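Local coordinates for protein glutamine synthetase (Helicobacter pylori, PDB 5ZLI) that is a glutamine synthetase of the I-beta type, built as a twelve-subunit assembly in which each chain carries a beta-Grasp domain and a catalytic domain, at residues G309-H314 / L385-D390; L342-N347 / I396-A401. One frame throughout, in Å; residues are numbered along the deposited sequence.

Interaction 1: G309-H314 / L385-D390; sequences GGVLRH and LMAGMD
G310 and A387 meet where helices 302-313 and 377-393 cross in the catalytic domain, a close helix-helix contact built on small residues and closed at one end by a histidine-carboxylate hydrogen bond. The short segments pass within 6.7 Å of each other, axis to axis, at a crossing angle of 117°. G310 faces G388 with their CA atoms 4.8 Å apart, and G310, having no side chain, lets its backbone lie against A387 O. G310 CA makes a CA-H...O contact with A387 O, at 3.3 Å. Beside it, V311 lays one branch alongside the partner helix: CG2, which stands anti to the carbonyl carbon, lies 3.8 Å from G388 N and also packs on A387 CB. The methyl of A387 points into the crossing and fits against the edge of the H314 ring, with CB 3.8 Å from H314 CD2.

H314 is the first residue past the end of helix 302-313 and also the N-cap of helix 315-322. Its ring CG is anti to the carbonyl carbon (chi1 -50°), which carries the imidazole across to D390. H314 NE2 donates to D390 OD2 at 2.7 Å in a somewhat bent bond. The acceptor lies almost exactly in the ring plane, whereas the N-H comes to D390 OD2 from above the carboxylate plane (about 43° out of it), and the two side chains cross at about a right angle. On the other ring nitrogen, ND1 is hydrogen-bonded to D436, a second carboxylate that helps fix the rotation of this buried imidazole and would probably favour its positively charged form, while Y439 stacks on the ring.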
loop_
_atom_site.group_PDB
_atom_site.type_symbol
_atom_site.label_atom_id
_atom_site.label_comp_id
_atom_site.label_asym_id
_atom_site.label_seq_id
_atom_site.Cartn_x
_atom_site.Cartn_y
_atom_site.Cartn_z
ATOM N N GLY B 309 -59.933 19.135 23.617
ATOM C CA GLY B 309 -59.836 20.584 23.541
ATOM C C GLY B 309 -58.791 21.138 24.489
ATOM O O GLY B 309 -58.096 22.105 24.169
ATOM N N GLY B 310 -58.660 20.529 25.672
ATOM C CA GLY B 310 -57.652 20.996 26.607
ATOM C C GLY B 310 -56.257 20.673 26.120
ATOM O O GLY B 310 -55.371 21.531 26.143
ATOM N N VAL B 311 -56.073 19.460 25.593
ATOM C CA VAL B 311 -54.802 19.082 24.984
ATOM C C VAL B 311 -54.494 19.978 23.788
ATOM O O VAL B 311 -53.352 20.403 23.601
ATOM C CB VAL B 311 -54.821 17.591 24.598
ATOM C CG1 VAL B 311 -53.738 17.298 23.571
ATOM C CG2 VAL B 311 -54.653 16.717 25.835
ATOM N N LEU B 312 -55.503 20.282 22.962
ATOM C CA LEU B 312 -55.279 21.153 21.804
ATOM C C LEU B 312 -55.008 22.597 22.210
ATOM O O LEU B 312 -54.258 23.294 21.516
ATOM C CB LEU B 312 -56.464 21.089 20.827
ATOM C CG LEU B 312 -56.491 19.820 19.966
ATOM C CD1 LEU B 312 -57.746 19.723 19.099
ATOM C CD2 LEU B 312 -55.197 19.696 19.112
ATOM N N ARG B 313 -55.650 23.087 23.284
ATOM C CA ARG B 313 -55.485 24.483 23.690
ATOM C C ARG B 313 -54.071 24.746 24.147
ATOM O O ARG B 313 -53.433 25.716 23.715
ATOM C CB ARG B 313 -56.436 24.849 24.830
ATOM C CG ARG B 313 -56.233 26.276 25.344
ATOM C CD ARG B 313 -56.847 27.340 24.421
ATOM N NE ARG B 313 -58.297 27.166 24.306
ATOM C CZ ARG B 313 -59.179 27.570 25.216
ATOM N NH1 ARG B 313 -58.778 28.193 26.315
ATOM N NH2 ARG B 313 -60.466 27.349 25.022
ATOM N N HIS B 314 -53.556 23.866 24.997
ATOM C CA HIS B 314 -52.226 24.019 25.548
ATOM C C HIS B 314 -51.172 23.395 24.644
ATOM O O HIS B 314 -49.985 23.389 25.005
ATOM C CB HIS B 314 -52.157 23.380 26.941
ATOM C CG HIS B 314 -53.259 23.803 27.852
ATOM N ND1 HIS B 314 -53.437 25.115 28.242
ATOM C CD2 HIS B 314 -54.201 23.084 28.508
ATOM C CE1 HIS B 314 -54.471 25.192 29.060
ATOM N NE2 HIS B 314 -54.954 23.974 29.239
ATOM N N LEU B 385 -51.702 14.510 30.558
ATOM C CA LEU B 385 -52.874 14.338 31.408
ATOM C C LEU B 385 -53.289 15.647 32.059
ATOM O O LEU B 385 -54.477 15.949 32.128
ATOM C CB LEU B 385 -52.637 13.255 32.444
ATOM C CG LEU B 385 -53.823 13.164 33.405
ATOM C CD1 LEU B 385 -55.128 12.717 32.728
ATOM C CD2 LEU B 385 -53.461 12.194 34.552
ATOM N N MET B 386 -52.333 16.458 32.505
ATOM C CA MET B 386 -52.686 17.745 33.104
ATOM C C MET B 386 -53.357 18.674 32.102
ATOM O O MET B 386 -54.134 19.547 32.498
ATOM C CB MET B 386 -51.460 18.456 33.674
ATOM C CG MET B 386 -50.744 17.789 34.833
ATOM S SD MET B 386 -51.707 17.457 36.309
ATOM C CE MET B 386 -51.968 19.106 36.960
ATOM N N ALA B 387 -53.072 18.524 30.815
ATOM C CA ALA B 387 -53.705 19.400 29.840
ATOM C C ALA B 387 -55.085 18.921 29.457
ATOM O O ALA B 387 -55.954 19.740 29.133
ATOM C CB ALA B 387 -52.861 19.508 28.581
ATOM N N GLY B 388 -55.285 17.604 29.428
ATOM C CA GLY B 388 -56.612 17.096 29.167
ATOM C C GLY B 388 -57.565 17.373 30.307
ATOM O O GLY B 388 -58.732 17.702 30.074
ATOM N N MET B 389 -57.055 17.377 31.543
ATOM C CA MET B 389 -57.934 17.591 32.688
ATOM C C MET B 389 -58.388 19.035 32.759
ATOM O O MET B 389 -59.535 19.311 33.129
ATOM C CB MET B 389 -57.240 17.201 33.990
ATOM C CG MET B 389 -57.104 15.718 34.217
ATOM S SD MET B 389 -56.237 15.374 35.771
ATOM C CE MET B 389 -57.476 15.980 36.924
ATOM N N ASP B 390 -57.504 19.966 32.413
ATOM C CA ASP B 390 -57.933 21.343 32.234
ATOM C C ASP B 390 -59.102 21.412 31.253
ATOM O O ASP B 390 -60.076 22.143 31.475
ATOM C CB ASP B 390 -56.750 22.176 31.730
ATOM C CG ASP B 390 -56.888 23.642 32.050
ATOM O OD1 ASP B 390 -56.954 23.987 33.253
ATOM O OD2 ASP B 390 -56.923 24.446 31.099
#

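Interaction 2: L342-N347 / I396-A401; sequences LTYSAN and IDPGEA
S345 OG has M402 O and D403 OD1, just beyond segment 396-401, both within hydrogen-bonding distance as competing acceptors for its one proton, and it sits 4.2 Å from A401 CB. The larger part of the contact is the Y344 side chain. Its CG lies between the backbone N and the carbonyl carbon (chi1 56°), an orientation that lays the ring along the loop. A401 sits over one face, CE2 being the ring atom nearest its CB. Y344 CE1 packs on P398 CB at 3.9 Å. At the ring edge lie P398 O and G399 O, and the hydroxyl donates to G399 O, which is in the ring plane; the modelled 2.4 Å between Y344 OH and G399 O is too short to be taken literally at this resolution. An Asx turn shapes the loop here: G399 N donates to D397 OD2 at 2.9 Å, using the anti lone pair of that oxygen. T343 adds its CG2 methyl, turned toward the backbone of E400 and A401. Strand 341-346 runs parallel to strand 351-355, whose V353 and I355 also touch Y344, while L308 of helix 302-313 packs against both Y344 and P398.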
loop_
_atom_site.group_PDB
_atom_site.type_symbol
_atom_site.label_atom_id
_atom_site.label_comp_id
_atom_site.label_asym_id
_atom_site.label_seq_id
_atom_site.Cartn_x
_atom_site.Cartn_y
_atom_site.Cartn_z
ATOM N N LEU B 342 -52.773 21.333 14.160
ATOM C CA LEU B 342 -53.354 20.863 15.422
ATOM C C LEU B 342 -54.870 20.687 15.304
ATOM O O LEU B 342 -55.666 21.449 15.855
ATOM C CB LEU B 342 -53.007 21.837 16.542
ATOM C CG LEU B 342 -51.580 21.889 17.052
ATOM C CD1 LEU B 342 -51.415 23.115 17.935
ATOM C CD2 LEU B 342 -51.307 20.606 17.822
ATOM N N THR B 343 -55.275 19.602 14.654
ATOM C CA THR B 343 -56.688 19.257 14.577
ATOM C C THR B 343 -56.828 17.750 14.746
ATOM O O THR B 343 -55.843 17.014 14.811
ATOM C CB THR B 343 -57.323 19.740 13.264
ATOM O OG1 THR B 343 -56.694 20.958 12.844
ATOM C CG2 THR B 343 -58.802 20.023 13.476
ATOM N N TYR B 344 -58.063 17.289 14.831
ATOM C CA TYR B 344 -58.369 15.873 14.965
ATOM C C TYR B 344 -59.131 15.392 13.735
ATOM O O TYR B 344 -59.787 16.179 13.044
ATOM C CB TYR B 344 -59.181 15.621 16.270
ATOM C CG TYR B 344 -60.477 16.460 16.376
ATOM C CD1 TYR B 344 -60.428 17.828 16.682
ATOM C CD2 TYR B 344 -61.739 15.895 16.148
ATOM C CE1 TYR B 344 -61.588 18.596 16.760
ATOM C CE2 TYR B 344 -62.900 16.664 16.222
ATOM C CZ TYR B 344 -62.815 18.007 16.533
ATOM O OH TYR B 344 -63.958 18.773 16.611
ATOM N N SER B 345 -59.020 14.095 13.449
ATOM C CA SER B 345 -59.788 13.479 12.371
ATOM C C SER B 345 -59.670 11.969 12.487
ATOM O O SER B 345 -58.624 11.451 12.877
ATOM C CB SER B 345 -59.322 13.943 10.986
ATOM O OG SER B 345 -59.655 15.301 10.799
ATOM N N ALA B 346 -60.747 11.275 12.155
ATOM C CA ALA B 346 -60.689 9.828 12.116
ATOM C C ALA B 346 -59.938 9.393 10.869
ATOM O O ALA B 346 -60.105 9.971 9.788
ATOM C CB ALA B 346 -62.087 9.222 12.149
ATOM N N ASN B 347 -59.086 8.377 11.037
ATOM C CA ASN B 347 -58.357 7.785 9.926
ATOM C C ASN B 347 -57.419 8.783 9.236
ATOM O O ASN B 347 -57.147 8.664 8.038
ATOM C CB ASN B 347 -59.345 7.210 8.914
ATOM C CG ASN B 347 -60.518 6.562 9.577
ATOM O OD1 ASN B 347 -60.357 5.721 10.465
ATOM N ND2 ASN B 347 -61.718 7.038 9.245
ATOM N N ILE B 396 -63.655 22.592 27.562
ATOM C CA ILE B 396 -63.047 23.232 26.394
ATOM C C ILE B 396 -63.462 22.510 25.116
ATOM O O ILE B 396 -63.261 21.300 24.972
ATOM C CB ILE B 396 -61.513 23.288 26.522
ATOM C CG1 ILE B 396 -61.086 24.099 27.753
ATOM C CG2 ILE B 396 -60.920 23.938 25.277
ATOM C CD1 ILE B 396 -59.594 24.442 27.809
ATOM N N ASP B 397 -63.995 23.270 24.169
ATOM C CA ASP B 397 -64.369 22.770 22.847
ATOM C C ASP B 397 -63.106 22.592 22.005
ATOM O O ASP B 397 -62.315 23.533 21.877
ATOM C CB ASP B 397 -65.330 23.762 22.163
ATOM C CG ASP B 397 -66.126 23.144 21.028
ATOM O OD1 ASP B 397 -67.352 22.991 21.203
ATOM O OD2 ASP B 397 -65.556 22.815 19.966
ATOM N N PRO B 398 -62.884 21.422 21.407
ATOM C CA PRO B 398 -61.687 21.226 20.592
ATOM C C PRO B 398 -61.809 21.793 19.193
ATOM O O PRO B 398 -60.863 21.662 18.410
ATOM C CB PRO B 398 -61.575 19.696 20.535
ATOM C CG PRO B 398 -62.976 19.246 20.555
ATOM C CD PRO B 398 -63.731 20.219 21.432
ATOM N N GLY B 399 -62.911 22.495 18.933
ATOM C CA GLY B 399 -63.184 23.043 17.623
ATOM C C GLY B 399 -63.759 22.008 16.672
ATOM O O GLY B 399 -64.496 21.090 17.066
ATOM N N GLU B 400 -63.417 22.172 15.392
ATOM C CA GLU B 400 -64.000 21.391 14.308
ATOM C C GLU B 400 -62.944 20.484 13.698
ATOM O O GLU B 400 -61.796 20.895 13.519
ATOM C CB GLU B 400 -64.593 22.293 13.216
ATOM C CG GLU B 400 -65.648 21.626 12.326
ATOM C CD GLU B 400 -67.074 21.789 12.853
ATOM O OE1 GLU B 400 -67.245 22.417 13.924
ATOM O OE2 GLU B 400 -68.024 21.292 12.194
ATOM N N ALA B 401 -63.339 19.246 13.399
ATOM C CA ALA B 401 -62.435 18.303 12.762
ATOM C C ALA B 401 -62.171 18.730 11.324
ATOM O O ALA B 401 -63.026 19.329 10.664
ATOM C CB ALA B 401 -63.028 16.896 12.803
#

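In the fold
The two interactions lie in the catalytic domain with centres about 13 Å apart, on the same side of the chain's centre, and their segments alternate along the sequence: 309-314, 342-347, 385-390, 396-401. Helix 302-313 joins them. It crosses helix 377-393 in interaction 1, and its G309, L312 and R313 pack against P398, L342 and I396 of interaction 2. The loop holding 396-401 follows helix 377-393 directly, so the chain leaves the buried helix crossing and turns over strand 341-346 of the mixed sheet. Interaction 1 is internal to the subunit, whereas N347, at the end of segment 342-347, makes backbone hydrogen bonds to a neighbouring subunit.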